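Local coordinates for MgGH51 (Meripilus giganteus, PDB 6ZPV), which acts as a fungal GH51 alpha-L-arabinofuranosidase, probably hydrolysing terminal alpha-L-arabinofuranosyl residues from arabinose-containing polysaccharides and oligosaccharides, at residues W242-T247 with S326-L331; L252-R257 with L271-Q276; G230-G235 with Y263-G268; F277-G282 with L335-P340. One frame throughout, in Å; residues are numbered along the deposited sequence.

Contact 1: residues W242-T247 with S326-L331; sequences WQWNAT and SAPAAL. With NAG (2-acetamido-2-deoxy-beta-D-glucopyranose), chain D.
The indole of Trp244 reaches across to Pro328 and Leu331 on the first turns of helix 327-334, and no hydrogen bond joins the two segments. From CB, which points toward the helix, the side chain leaves with CG between the backbone N and the carbonyl carbon (chi1 77°). This torsion folds the ring back beside the next residue, so that Asn245 CB lies 3.5 Å above the ring plane, over its centre. Farther out, Trp244 CZ2 stands 4.1 Å from Pro328 CG. At the tip, Trp244 CH2 meets Pro328 CB at 3.8 Å and Leu331 CD2 more loosely at 4.2 Å. The proline is crossed at about a right angle. Helix 306-320 supports the indole through Asp314 and Gln315, and the ring of Phe318 meets it with the two ring planes about 35° apart. On the helix side, Ser326 OG caps the first turn by accepting from Ala329 N at 3.2 Å.

Beyond the indole, Asn245 turns away from the helix and carries a sugar, its ND2 bonded covalently to NAG C1 (1.4 Å). Gln311 NE2 donates to both Asn245 OD1 and Gln243 OE1, beside the glycosylated nitrogen. Thr247 grips Trp244 O twice, through OG1 (2.8 Å) and its backbone N. Asn245-Ala246-Thr247 is a classic N-glycosylation sequon, here occupied and set on a compact turn.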
loop_
_atom_site.group_PDB
_atom_site.type_symbol
_atom_site.label_atom_id
_atom_site.label_comp_id
_atom_site.label_asym_id
_atom_site.label_seq_id
_atom_site.Cartn_x
_atom_site.Cartn_y
_atom_site.Cartn_z
ATOM N N TRP A 242 -3.217 10.832 11.525
ATOM C CA TRP A 242 -4.136 9.699 11.285
ATOM C C TRP A 242 -4.762 9.320 12.641
ATOM O O TRP A 242 -4.038 9.209 13.631
ATOM C CB TRP A 242 -3.345 8.570 10.644
ATOM C CG TRP A 242 -4.155 7.365 10.253
ATOM C CD1 TRP A 242 -4.760 7.145 9.057
ATOM C CD2 TRP A 242 -4.448 6.209 11.059
ATOM N NE1 TRP A 242 -5.406 5.954 9.047
ATOM C CE2 TRP A 242 -5.223 5.337 10.243
ATOM C CE3 TRP A 242 -4.076 5.781 12.329
ATOM C CZ2 TRP A 242 -5.641 4.086 10.717
ATOM C CZ3 TRP A 242 -4.499 4.544 12.772
ATOM C CH2 TRP A 242 -5.257 3.695 11.973
ATOM N N GLN A 243 -6.058 9.029 12.633
ATOM C CA GLN A 243 -6.814 8.581 13.818
ATOM C C GLN A 243 -7.611 7.351 13.478
ATOM O O GLN A 243 -8.490 7.411 12.573
ATOM C CB GLN A 243 -7.753 9.688 14.364
ATOM C CG GLN A 243 -7.037 10.930 14.829
ATOM C CD GLN A 243 -7.955 11.872 15.609
ATOM O OE1 GLN A 243 -8.609 11.416 16.559
ATOM N NE2 GLN A 243 -7.977 13.142 15.270
ATOM N N TRP A 244 -7.440 6.275 14.216
ATOM C CA TRP A 244 -8.073 5.002 13.834
ATOM C C TRP A 244 -9.598 5.087 13.803
ATOM O O TRP A 244 -10.241 4.512 12.894
ATOM C CB TRP A 244 -7.666 3.882 14.856
ATOM C CG TRP A 244 -8.363 3.901 16.171
ATOM C CD1 TRP A 244 -8.051 4.658 17.266
ATOM C CD2 TRP A 244 -9.574 3.190 16.498
ATOM N NE1 TRP A 244 -9.013 4.498 18.244
ATOM C CE2 TRP A 244 -9.950 3.618 17.792
ATOM C CE3 TRP A 244 -10.425 2.321 15.793
ATOM C CZ2 TRP A 244 -11.137 3.160 18.390
ATOM C CZ3 TRP A 244 -11.585 1.912 16.390
ATOM C CH2 TRP A 244 -11.955 2.321 17.683
ATOM N N ASN A 245 -10.178 5.762 14.774
ATOM C CA ASN A 245 -11.621 5.713 14.982
ATOM C C ASN A 245 -12.372 6.492 13.905
ATOM O O ASN A 245 -13.521 6.190 13.625
ATOM C CB ASN A 245 -11.995 6.205 16.402
ATOM C CG ASN A 245 -11.290 7.507 16.758
ATOM O OD1 ASN A 245 -10.040 7.580 16.773
ATOM N ND2 ASN A 245 -12.101 8.547 17.038
ATOM N N ALA A 246 -11.706 7.454 13.268
ATOM C CA ALA A 246 -12.246 8.207 12.150
ATOM C C ALA A 246 -12.270 7.382 10.869
ATOM O O ALA A 246 -12.817 7.821 9.869
ATOM C CB ALA A 246 -11.482 9.491 11.978
ATOM N N THR A 247 -11.697 6.183 10.903
ATOM C CA THR A 247 -11.586 5.273 9.768
ATOM C C THR A 247 -12.472 4.035 9.846
ATOM O O THR A 247 -12.374 3.179 8.975
ATOM C CB THR A 247 -10.135 4.874 9.452
ATOM O OG1 THR A 247 -9.734 3.750 10.267
ATOM C CG2 THR A 247 -9.160 6.018 9.605
ATOM N N SER A 326 -13.930 -4.004 26.186
ATOM C CA SER A 326 -13.671 -2.632 25.763
ATOM C C SER A 326 -14.662 -2.231 24.687
ATOM O O SER A 326 -15.115 -3.067 23.905
ATOM C CB SER A 326 -12.243 -2.370 25.296
ATOM O OG SER A 326 -12.011 -2.947 24.009
ATOM N N ALA A 327 -14.893 -0.936 24.571
ATOM C CA ALA A 327 -15.741 -0.402 23.510
ATOM C C ALA A 327 -15.137 -0.637 22.120
ATOM O O ALA A 327 -15.882 -1.024 21.197
ATOM C CB ALA A 327 -16.141 1.027 23.744
ATOM N N PRO A 328 -13.838 -0.396 21.886
ATOM C CA PRO A 328 -13.317 -0.638 20.537
ATOM C C PRO A 328 -13.461 -2.113 20.118
ATOM O O PRO A 328 -13.765 -2.374 18.949
ATOM C CB PRO A 328 -11.870 -0.153 20.611
ATOM C CG PRO A 328 -11.920 0.875 21.740
ATOM C CD PRO A 328 -12.860 0.277 22.744
ATOM N N ALA A 329 -13.226 -3.033 21.039
ATOM C CA ALA A 329 -13.371 -4.469 20.669
ATOM C C ALA A 329 -14.848 -4.761 20.414
ATOM O O ALA A 329 -15.162 -5.553 19.515
ATOM C CB ALA A 329 -12.797 -5.323 21.782
ATOM N N ALA A 330 -15.750 -4.234 21.227
ATOM C CA ALA A 330 -17.196 -4.429 20.971
ATOM C C ALA A 330 -17.570 -3.893 19.613
ATOM O O ALA A 330 -18.430 -4.452 18.937
ATOM C CB ALA A 330 -18.013 -3.795 22.080
ATOM N N LEU A 331 -16.921 -2.795 19.212
ATOM C CA LEU A 331 -17.191 -2.187 17.917
ATOM C C LEU A 331 -16.756 -3.119 16.782
ATOM O O LEU A 331 -17.489 -3.317 15.799
ATOM C CB LEU A 331 -16.472 -0.842 17.833
ATOM C CG LEU A 331 -16.687 -0.037 16.545
ATOM C CD1 LEU A 331 -18.139 0.346 16.358
ATOM C CD2 LEU A 331 -15.816 1.187 16.539
HETATM C C1 NAG D . -11.485 9.776 17.477
HETATM C C2 NAG D . -12.450 10.934 17.301
HETATM C C3 NAG D . -11.863 12.179 17.980
HETATM C C4 NAG D . -11.520 11.887 19.443
HETATM C C5 NAG D . -10.576 10.669 19.506
HETATM C C6 NAG D . -10.256 10.247 20.973
HETATM C C7 NAG D . -13.998 11.070 15.419
HETATM C C8 NAG D . -14.188 11.394 13.980
HETATM N N2 NAG D . -12.758 11.217 15.906
HETATM O O3 NAG D . -12.804 13.290 17.910
HETATM O O4 NAG D . -10.818 13.030 19.959
HETATM O O5 NAG D . -11.247 9.571 18.909
HETATM O O6 NAG D . -9.300 9.139 21.027
HETATM O O7 NAG D . -14.912 10.784 16.112
#

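Contact 2: residues L252-R257 with L271-Q276; sequences LDRPGR and LLEYLQ
A two-pronged salt bridge between Arg254 and Glu273 ties the long loop after barrel strand 224-227 to the start of helix 271-281. The arginine chain is extended from CG to NE and approaches the glutamate from the opposite direction, so the guanidinium presents its NH1/NH2 end to the carboxylate. The two prongs are unequal. Arg254 NH2 gives a nearly straight bond to Glu273 OE2 (3.0 Å, 169°), in the guanidinium plane and onto the syn lone pair. Arg254 NH1 reaches Glu273 OE1 at a longer 3.3 Å, meeting that oxygen from above the carboxylate plane. The two planes are 49° apart, a twist consistent with only one prong being well aligned.

In the (beta/alpha)8 barrel of this enzyme the helix returns the chain from strand 224-227 to strand 284-289, and Glu273 sits in its first turn. A bend at chi2 (78°) curls the carboxylate back toward the beginning of the helix, where OE1 accepts from Gly270 N, just before the first helical residue. The early helical position of Glu273 would probably favour its negative charge through the helix dipole. OE2 takes a further bond from Asn207 ND2. Arg254 is equally engaged: NH2 donates to Gly249 O and NH1 to Asp267 O, so the guanidinium holds loop carbonyls as well as the carboxylate.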
loop_
_atom_site.group_PDB
_atom_site.type_symbol
_atom_site.label_atom_id
_atom_site.label_comp_id
_atom_site.label_asym_id
_atom_site.label_seq_id
_atom_site.Cartn_x
_atom_site.Cartn_y
_atom_site.Cartn_z
ATOM N N LEU A 252 -20.642 7.288 6.281
ATOM C CA LEU A 252 -21.291 8.572 6.676
ATOM C C LEU A 252 -20.595 9.226 7.872
ATOM O O LEU A 252 -20.803 10.405 8.087
ATOM C CB LEU A 252 -22.781 8.353 6.971
ATOM C CG LEU A 252 -23.667 8.187 5.744
ATOM C CD1 LEU A 252 -23.906 9.481 5.051
ATOM C CD2 LEU A 252 -23.255 7.120 4.846
ATOM N N ASP A 253 -19.832 8.454 8.650
ATOM C CA ASP A 253 -19.179 8.940 9.872
ATOM C C ASP A 253 -17.664 9.102 9.697
ATOM O O ASP A 253 -16.983 9.281 10.718
ATOM C CB ASP A 253 -19.547 8.003 11.029
ATOM C CG ASP A 253 -21.042 8.041 11.297
ATOM O OD1 ASP A 253 -21.606 9.134 11.344
ATOM O OD2 ASP A 253 -21.653 6.952 11.403
ATOM N N ARG A 254 -17.122 8.980 8.500
ATOM C CA ARG A 254 -15.662 9.085 8.286
ATOM C C ARG A 254 -15.366 10.467 7.676
ATOM O O ARG A 254 -15.663 10.699 6.501
ATOM C CB ARG A 254 -15.141 7.970 7.418
ATOM C CG ARG A 254 -15.410 6.564 7.980
ATOM C CD ARG A 254 -14.738 5.502 7.150
ATOM N NE ARG A 254 -15.191 4.154 7.497
ATOM C CZ ARG A 254 -14.694 3.032 6.960
ATOM N NH1 ARG A 254 -13.616 3.099 6.158
ATOM N NH2 ARG A 254 -15.256 1.855 7.200
ATOM N N PRO A 255 -14.798 11.417 8.454
ATOM C CA PRO A 255 -14.624 12.766 7.933
ATOM C C PRO A 255 -13.550 12.916 6.893
ATOM O O PRO A 255 -13.528 13.938 6.158
ATOM C CB PRO A 255 -14.312 13.591 9.198
ATOM C CG PRO A 255 -13.646 12.566 10.130
ATOM C CD PRO A 255 -14.468 11.337 9.880
ATOM N N GLY A 256 -12.626 11.960 6.796
ATOM C CA GLY A 256 -11.460 12.115 5.959
ATOM C C GLY A 256 -10.432 13.026 6.574
ATOM O O GLY A 256 -10.724 13.685 7.592
ATOM N N ARG A 257 -9.250 13.144 5.944
ATOM C CA ARG A 257 -8.198 14.006 6.459
ATOM C C ARG A 257 -7.298 14.359 5.297
ATOM O O ARG A 257 -7.110 13.572 4.352
ATOM C CB ARG A 257 -7.393 13.340 7.596
ATOM C CG ARG A 257 -6.824 11.959 7.287
ATOM C CD ARG A 257 -5.966 11.444 8.423
ATOM N NE ARG A 257 -4.661 12.097 8.503
ATOM C CZ ARG A 257 -3.544 11.636 7.989
ATOM N NH1 ARG A 257 -3.495 10.547 7.229
ATOM N NH2 ARG A 257 -2.421 12.298 8.225
ATOM N N LEU A 271 -9.252 1.026 9.157
ATOM C CA LEU A 271 -8.601 -0.051 9.924
ATOM C C LEU A 271 -9.248 -1.404 9.627
ATOM O O LEU A 271 -8.498 -2.399 9.506
ATOM C CB LEU A 271 -8.595 0.314 11.408
ATOM C CG LEU A 271 -7.889 -0.661 12.346
ATOM C CD1 LEU A 271 -6.468 -1.004 11.891
ATOM C CD2 LEU A 271 -7.824 -0.105 13.747
ATOM N N LEU A 272 -10.590 -1.514 9.589
ATOM C CA LEU A 272 -11.161 -2.848 9.371
ATOM C C LEU A 272 -10.879 -3.332 7.953
ATOM O O LEU A 272 -10.731 -4.561 7.761
ATOM C CB LEU A 272 -12.647 -2.875 9.686
ATOM C CG LEU A 272 -13.284 -4.239 9.764
ATOM C CD1 LEU A 272 -12.651 -5.140 10.825
ATOM C CD2 LEU A 272 -14.770 -4.117 10.048
ATOM N N GLU A 273 -10.875 -2.466 6.953
ATOM C CA GLU A 273 -10.563 -2.898 5.578
ATOM C C GLU A 273 -9.133 -3.422 5.491
ATOM O O GLU A 273 -8.871 -4.449 4.836
ATOM C CB GLU A 273 -10.823 -1.794 4.579
ATOM C CG GLU A 273 -12.298 -1.375 4.436
ATOM C CD GLU A 273 -12.869 -0.484 5.508
ATOM O OE1 GLU A 273 -12.038 0.203 6.166
ATOM O OE2 GLU A 273 -14.093 -0.422 5.665
ATOM N N TYR A 274 -8.193 -2.747 6.158
ATOM C CA TYR A 274 -6.811 -3.262 6.234
ATOM C C TYR A 274 -6.806 -4.671 6.850
ATOM O O TYR A 274 -6.215 -5.591 6.281
ATOM C CB TYR A 274 -5.923 -2.288 7.048
ATOM C CG TYR A 274 -5.477 -1.023 6.390
ATOM C CD1 TYR A 274 -4.560 -1.063 5.349
ATOM C CD2 TYR A 274 -5.865 0.232 6.850
ATOM C CE1 TYR A 274 -4.018 0.094 4.792
ATOM C CE2 TYR A 274 -5.364 1.390 6.284
ATOM C CZ TYR A 274 -4.443 1.326 5.251
ATOM O OH TYR A 274 -3.852 2.446 4.706
ATOM N N LEU A 275 -7.404 -4.790 8.027
ATOM C CA LEU A 275 -7.344 -6.063 8.740
ATOM C C LEU A 275 -7.993 -7.209 7.960
ATOM O O LEU A 275 -7.428 -8.323 7.936
ATOM C CB LEU A 275 -7.998 -5.921 10.125
ATOM C CG LEU A 275 -7.311 -4.940 11.072
ATOM C CD1 LEU A 275 -8.172 -4.648 12.278
ATOM C CD2 LEU A 275 -5.951 -5.473 11.497
ATOM N N GLN A 276 -9.095 -6.929 7.282
ATOM C CA GLN A 276 -9.759 -7.961 6.468
ATOM C C GLN A 276 -8.819 -8.385 5.328
ATOM O O GLN A 276 -8.771 -9.579 4.983
ATOM C CB GLN A 276 -11.108 -7.463 5.938
ATOM C CG GLN A 276 -11.902 -8.552 5.266
ATOM C CD GLN A 276 -12.200 -9.719 6.202
ATOM O OE1 GLN A 276 -12.937 -9.523 7.191
ATOM N NE2 GLN A 276 -11.731 -10.925 5.879
#

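Contact 3: residues G230-G235 with Y263-G268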
loop_
_atom_site.group_PDB
_atom_site.type_symbol
_atom_site.label_atom_id
_atom_site.label_comp_id
_atom_site.label_asym_id
_atom_site.label_seq_id
_atom_site.Cartn_x
_atom_site.Cartn_y
_atom_site.Cartn_z
ATOM N N GLY A 230 4.982 5.235 8.083
ATOM C CA GLY A 230 5.149 6.161 6.989
ATOM C C GLY A 230 4.709 7.579 7.404
ATOM O O GLY A 230 3.964 7.776 8.357
ATOM N N ASN A 231 5.093 8.552 6.547
ATOM C CA ASN A 231 4.741 9.940 6.824
ATOM C C ASN A 231 3.241 10.135 6.931
ATOM O O ASN A 231 2.786 10.999 7.701
ATOM C CB ASN A 231 5.266 10.856 5.745
ATOM C CG ASN A 231 6.734 11.178 5.855
ATOM O OD1 ASN A 231 7.439 10.588 6.696
ATOM N ND2 ASN A 231 7.211 12.161 5.108
ATOM N N ASN A 232 2.440 9.385 6.170
ATOM C CA ASN A 232 0.975 9.611 6.180
ATOM C C ASN A 232 0.335 9.300 7.533
ATOM O O ASN A 232 -0.808 9.691 7.759
ATOM C CB ASN A 232 0.284 8.798 5.090
ATOM C CG ASN A 232 -0.969 9.452 4.554
ATOM O OD1 ASN A 232 -0.927 10.642 4.177
ATOM N ND2 ASN A 232 -2.079 8.718 4.573
ATOM N N LEU A 233 1.031 8.612 8.441
ATOM C CA LEU A 233 0.552 8.450 9.825
ATOM C C LEU A 233 0.555 9.762 10.580
ATOM O O LEU A 233 -0.273 9.987 11.488
ATOM C CB LEU A 233 1.529 7.485 10.542
ATOM C CG LEU A 233 1.333 7.264 12.054
ATOM C CD1 LEU A 233 0.100 6.408 12.342
ATOM C CD2 LEU A 233 2.580 6.616 12.630
ATOM N N GLU A 234 1.586 10.587 10.343
ATOM C CA GLU A 234 2.010 11.622 11.271
ATOM C C GLU A 234 1.141 12.868 11.268
ATOM O O GLU A 234 1.020 13.535 12.327
ATOM C CB GLU A 234 3.474 11.967 11.052
ATOM C CG GLU A 234 4.412 10.835 11.486
ATOM C CD GLU A 234 5.836 11.097 11.090
ATOM O OE1 GLU A 234 6.586 11.697 11.986
ATOM O OE2 GLU A 234 6.259 10.745 9.973
ATOM N N GLY A 235 0.598 13.236 10.100
ATOM C CA GLY A 235 -0.009 14.568 9.970
ATOM C C GLY A 235 1.002 15.659 9.849
ATOM O O GLY A 235 2.185 15.468 10.143
ATOM N N TYR A 263 -2.916 15.440 -1.030
ATOM C CA TYR A 263 -4.323 15.133 -1.339
ATOM C C TYR A 263 -5.108 14.689 -0.116
ATOM O O TYR A 263 -4.587 14.169 0.883
ATOM C CB TYR A 263 -4.428 14.131 -2.507
ATOM C CG TYR A 263 -3.737 12.810 -2.310
ATOM C CD1 TYR A 263 -4.391 11.728 -1.729
ATOM C CD2 TYR A 263 -2.447 12.607 -2.732
ATOM C CE1 TYR A 263 -3.774 10.489 -1.577
ATOM C CE2 TYR A 263 -1.789 11.406 -2.569
ATOM C CZ TYR A 263 -2.446 10.350 -1.982
ATOM O OH TYR A 263 -1.774 9.152 -1.885
ATOM N N VAL A 264 -6.411 14.869 -0.241
ATOM C CA VAL A 264 -7.365 14.374 0.759
ATOM C C VAL A 264 -7.433 12.854 0.738
ATOM O O VAL A 264 -7.571 12.255 -0.331
ATOM C CB VAL A 264 -8.757 14.990 0.536
ATOM C CG1 VAL A 264 -9.777 14.415 1.466
ATOM C CG2 VAL A 264 -8.685 16.500 0.669
ATOM N N ASN A 265 -7.389 12.262 1.929
ATOM C CA ASN A 265 -7.735 10.861 2.121
ATOM C C ASN A 265 -9.184 10.776 2.582
ATOM O O ASN A 265 -9.592 11.428 3.519
ATOM C CB ASN A 265 -6.839 10.224 3.176
ATOM C CG ASN A 265 -5.394 10.015 2.855
ATOM O OD1 ASN A 265 -4.763 9.150 3.507
ATOM N ND2 ASN A 265 -4.802 10.759 1.925
ATOM N N THR A 266 -9.946 9.884 1.922
ATOM C CA THR A 266 -11.334 9.644 2.331
ATOM C C THR A 266 -11.414 8.886 3.665
ATOM O O THR A 266 -12.467 8.964 4.322
ATOM C CB THR A 266 -12.091 8.843 1.290
ATOM O OG1 THR A 266 -11.590 7.485 1.206
ATOM C CG2 THR A 266 -12.138 9.493 -0.077
ATOM N N ASP A 267 -10.372 8.117 3.983
ATOM C CA ASP A 267 -10.387 7.123 5.072
ATOM C C ASP A 267 -11.400 6.016 4.798
ATOM O O ASP A 267 -11.723 5.251 5.733
ATOM C CB ASP A 267 -10.478 7.777 6.445
ATOM C CG ASP A 267 -9.154 8.375 6.931
ATOM O OD1 ASP A 267 -8.093 7.898 6.439
ATOM O OD2 ASP A 267 -9.212 9.247 7.820
ATOM N N GLY A 268 -11.844 5.858 3.539
ATOM C CA GLY A 268 -12.587 4.673 3.160
ATOM C C GLY A 268 -11.766 3.414 3.281
ATOM O O GLY A 268 -12.327 2.351 3.552
HETATM O O HOH W 1 -1.937 10.604 1.596
#
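Asn232 and Asn265 meet amide to amide in a buried pairing completed by one water. Asn232 ND2 donates to Asn265 OD1 at 2.9 Å with an N-H...O angle of 157°. The acceptor lies in the amide plane of Asn232, whereas the donor is tilted 22° from the carbonyl plane of Asn265, and the two amide planes stand 37° apart. The water closes the other side: it donates to Asn232 OD1 at 2.8 Å and accepts from Asn265 ND2 at 2.9 Å. Each amide therefore offers both its oxygen and its nitrogen to the pairing, which fixes the rotation of both groups.

In the next shell, Asp260 N also donates to Asn232 OD1, giving that oxygen a second grip. The backbone of Asn232 is held as well, its N by Glu23 OE1 and its O by Arg257 NH1. Asn265 sits on the short strand 264-265, whose backbone pairs with Arg257. With CG anti to the carbonyl carbon, the side chain carries its amide across to Asn232. Just past that strand, Thr266 OG1 accepts from Gly268 N at 2.9 Å in an ST turn, and Asp30 OD1 is a further partner of the same hydroxyl. Segment 230-235 is a helix-like turn, and the peptide bond leading into Gly230 is cis. The contact thus fastens the turn directly after strand 224-227 of the (beta/alpha)8 barrel to the small antiparallel hairpin 257-258/264-265, both carried by the same long beta-to-alpha loop.

Contact 4: residues F277-G282 with L335-P340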
loop_
_atom_site.group_PDB
_atom_site.type_symbol
_atom_site.label_atom_id
_atom_site.label_comp_id
_atom_site.label_asym_id
_atom_site.label_seq_id
_atom_site.Cartn_x
_atom_site.Cartn_y
_atom_site.Cartn_z
ATOM N N PHE A 277 -8.113 -7.444 4.718
ATOM C CA PHE A 277 -7.165 -7.800 3.645
ATOM C C PHE A 277 -6.060 -8.706 4.173
ATOM O O PHE A 277 -5.656 -9.668 3.497
ATOM C CB PHE A 277 -6.559 -6.517 3.072
ATOM C CG PHE A 277 -5.586 -6.742 1.948
ATOM C CD1 PHE A 277 -5.961 -7.473 0.826
ATOM C CD2 PHE A 277 -4.340 -6.152 1.963
ATOM C CE1 PHE A 277 -5.080 -7.676 -0.220
ATOM C CE2 PHE A 277 -3.479 -6.326 0.892
ATOM C CZ PHE A 277 -3.859 -7.029 -0.197
ATOM N N PHE A 278 -5.592 -8.453 5.401
ATOM C CA PHE A 278 -4.568 -9.324 5.999
ATOM C C PHE A 278 -5.113 -10.759 6.171
ATOM O O PHE A 278 -4.432 -11.743 5.795
ATOM C CB PHE A 278 -4.059 -8.753 7.324
ATOM C CG PHE A 278 -3.622 -7.319 7.272
ATOM C CD1 PHE A 278 -3.227 -6.702 6.089
ATOM C CD2 PHE A 278 -3.668 -6.539 8.407
ATOM C CE1 PHE A 278 -2.902 -5.359 6.062
ATOM C CE2 PHE A 278 -3.340 -5.191 8.373
ATOM C CZ PHE A 278 -3.011 -4.594 7.197
ATOM N N GLU A 279 -6.326 -10.843 6.719
ATOM C CA GLU A 279 -6.981 -12.136 6.867
ATOM C C GLU A 279 -7.107 -12.814 5.505
ATOM O O GLU A 279 -6.826 -14.046 5.373
ATOM C CB GLU A 279 -8.375 -11.978 7.512
ATOM C CG GLU A 279 -9.145 -13.240 7.629
ATOM C CD GLU A 279 -10.372 -13.022 8.476
ATOM O OE1 GLU A 279 -11.525 -13.118 7.913
ATOM O OE2 GLU A 279 -10.227 -12.683 9.633
ATOM N N ASP A 280 -7.456 -12.071 4.470
ATOM C CA ASP A 280 -7.702 -12.623 3.130
ATOM C C ASP A 280 -6.439 -13.067 2.408
ATOM O O ASP A 280 -6.553 -13.765 1.407
ATOM C CB ASP A 280 -8.474 -11.616 2.272
ATOM C CG ASP A 280 -9.913 -11.383 2.738
ATOM O OD1 ASP A 280 -10.427 -12.208 3.536
ATOM O OD2 ASP A 280 -10.513 -10.400 2.252
ATOM N N THR A 281 -5.282 -12.615 2.822
ATOM C CA THR A 281 -4.004 -12.897 2.157
ATOM C C THR A 281 -3.048 -13.709 3.012
ATOM O O THR A 281 -1.956 -14.055 2.535
ATOM C CB THR A 281 -3.346 -11.585 1.749
ATOM O OG1 THR A 281 -3.120 -10.787 2.891
ATOM C CG2 THR A 281 -4.098 -10.840 0.690
ATOM N N GLY A 282 -3.358 -13.947 4.254
ATOM C CA GLY A 282 -2.414 -14.573 5.206
ATOM C C GLY A 282 -1.286 -13.691 5.670
ATOM O O GLY A 282 -0.382 -14.211 6.297
ATOM N N LEU A 335 -19.293 -4.758 13.873
ATOM C CA LEU A 335 -19.013 -4.624 12.445
ATOM C C LEU A 335 -18.775 -5.976 11.773
ATOM O O LEU A 335 -18.424 -5.998 10.578
ATOM C CB LEU A 335 -17.817 -3.686 12.276
ATOM C CG LEU A 335 -18.091 -2.235 12.687
ATOM C CD1 LEU A 335 -16.787 -1.430 12.785
ATOM C CD2 LEU A 335 -19.044 -1.551 11.734
ATOM N N GLY A 336 -19.045 -7.067 12.459
ATOM C CA GLY A 336 -19.092 -8.381 11.824
ATOM C C GLY A 336 -17.892 -9.266 12.054
ATOM O O GLY A 336 -17.851 -10.345 11.465
ATOM N N HIS A 337 -16.933 -8.850 12.889
ATOM C CA HIS A 337 -15.709 -9.658 13.094
ATOM C C HIS A 337 -15.393 -9.809 14.571
ATOM O O HIS A 337 -14.370 -9.305 15.043
ATOM C CB HIS A 337 -14.538 -9.034 12.305
ATOM C CG HIS A 337 -13.441 -9.996 12.046
ATOM N ND1 HIS A 337 -12.617 -10.499 13.040
ATOM C CD2 HIS A 337 -13.035 -10.594 10.883
ATOM C CE1 HIS A 337 -11.728 -11.317 12.492
ATOM N NE2 HIS A 337 -11.997 -11.419 11.199
ATOM N N PRO A 338 -16.230 -10.558 15.310
ATOM C CA PRO A 338 -15.957 -10.709 16.727
ATOM C C PRO A 338 -14.621 -11.377 17.077
ATOM O O PRO A 338 -14.100 -11.147 18.168
ATOM C CB PRO A 338 -17.201 -11.542 17.182
ATOM C CG PRO A 338 -17.630 -12.234 15.950
ATOM C CD PRO A 338 -17.483 -11.194 14.863
ATOM N N GLU A 339 -14.107 -12.267 16.227
ATOM C CA GLU A 339 -12.805 -12.901 16.533
ATOM C C GLU A 339 -11.726 -11.814 16.482
ATOM O O GLU A 339 -11.750 -10.940 15.609
ATOM C CB GLU A 339 -12.478 -14.006 15.513
ATOM C CG GLU A 339 -13.404 -15.191 15.622
ATOM C CD GLU A 339 -13.425 -15.843 16.985
ATOM O OE1 GLU A 339 -12.386 -15.903 17.613
ATOM O OE2 GLU A 339 -14.512 -16.301 17.383
ATOM N N PRO A 340 -10.707 -11.879 17.350
ATOM C CA PRO A 340 -9.554 -10.994 17.223
ATOM C C PRO A 340 -8.811 -11.268 15.924
ATOM O O PRO A 340 -8.704 -12.439 15.515
ATOM C CB PRO A 340 -8.730 -11.277 18.453
ATOM C CG PRO A 340 -9.086 -12.733 18.751
ATOM C CD PRO A 340 -10.581 -12.833 18.487
#
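Glu279 and His337 form a histidine-carboxylate hydrogen bond at the surface of the (beta/alpha)8 barrel, linking the last turns of helix 271-281 to the loop that leads from helix 327-334 into strand 345-348. The polar link across the contact is short: His337 NE2 donates to Glu279 OE2 at 2.7 Å with an angle of 160°. The carboxylate oxygen lies at the ring edge, near the imidazole plane, and accepts the N-H with its syn lone pair. Carboxylate and ring planes are 38° apart. Glu279 reaches this far because its chain is extended beyond CG, with CG itself anti to the backbone N. Its other oxygen, OE1, accepts from Gln276 NE2 one turn earlier in the helix.

Stacking and packing involve Phe341, whose ring lies against the imidazole and also touches the Glu279 side chain. Backbone bonds shape the loop: helix 327-334 ends in a Schellman motif, Gly336 supplying the positive phi, with His337 N bonded to Arg332 O. The arginine side chain then returns to hold His337 O and Pro338 O.

With both ring nitrogens donating, the imidazole is consistent with a protonated, positively charged form favoured by Glu279. The second of these bonds, from His337 ND1 to Glu339 O, spans 2.7 Å and is bent to 133°, although the oxygen lies almost in the ring plane.

Overall arrangement
The four contacts run from interior to surface. Contact 3 is buried, contacts 1 and 2 are partly buried, and contact 4 is a surface contact. Their chemistry follows: paired amides with a water in contact 3, a charged pair in contact 2, apolar packing beside a glycan in contact 1 and a histidine-carboxylate bond in contact 4. Contacts 1, 2 and 3 all use the long loop after strand 224-227, and Arg257 O to Asn265 N (2.8 Å) joins contacts 2 and 3. Contacts 2 and 4 share helix 271-281, near its two ends, while contacts 1 and 4 use adjoining parts of the chain around helix 327-334.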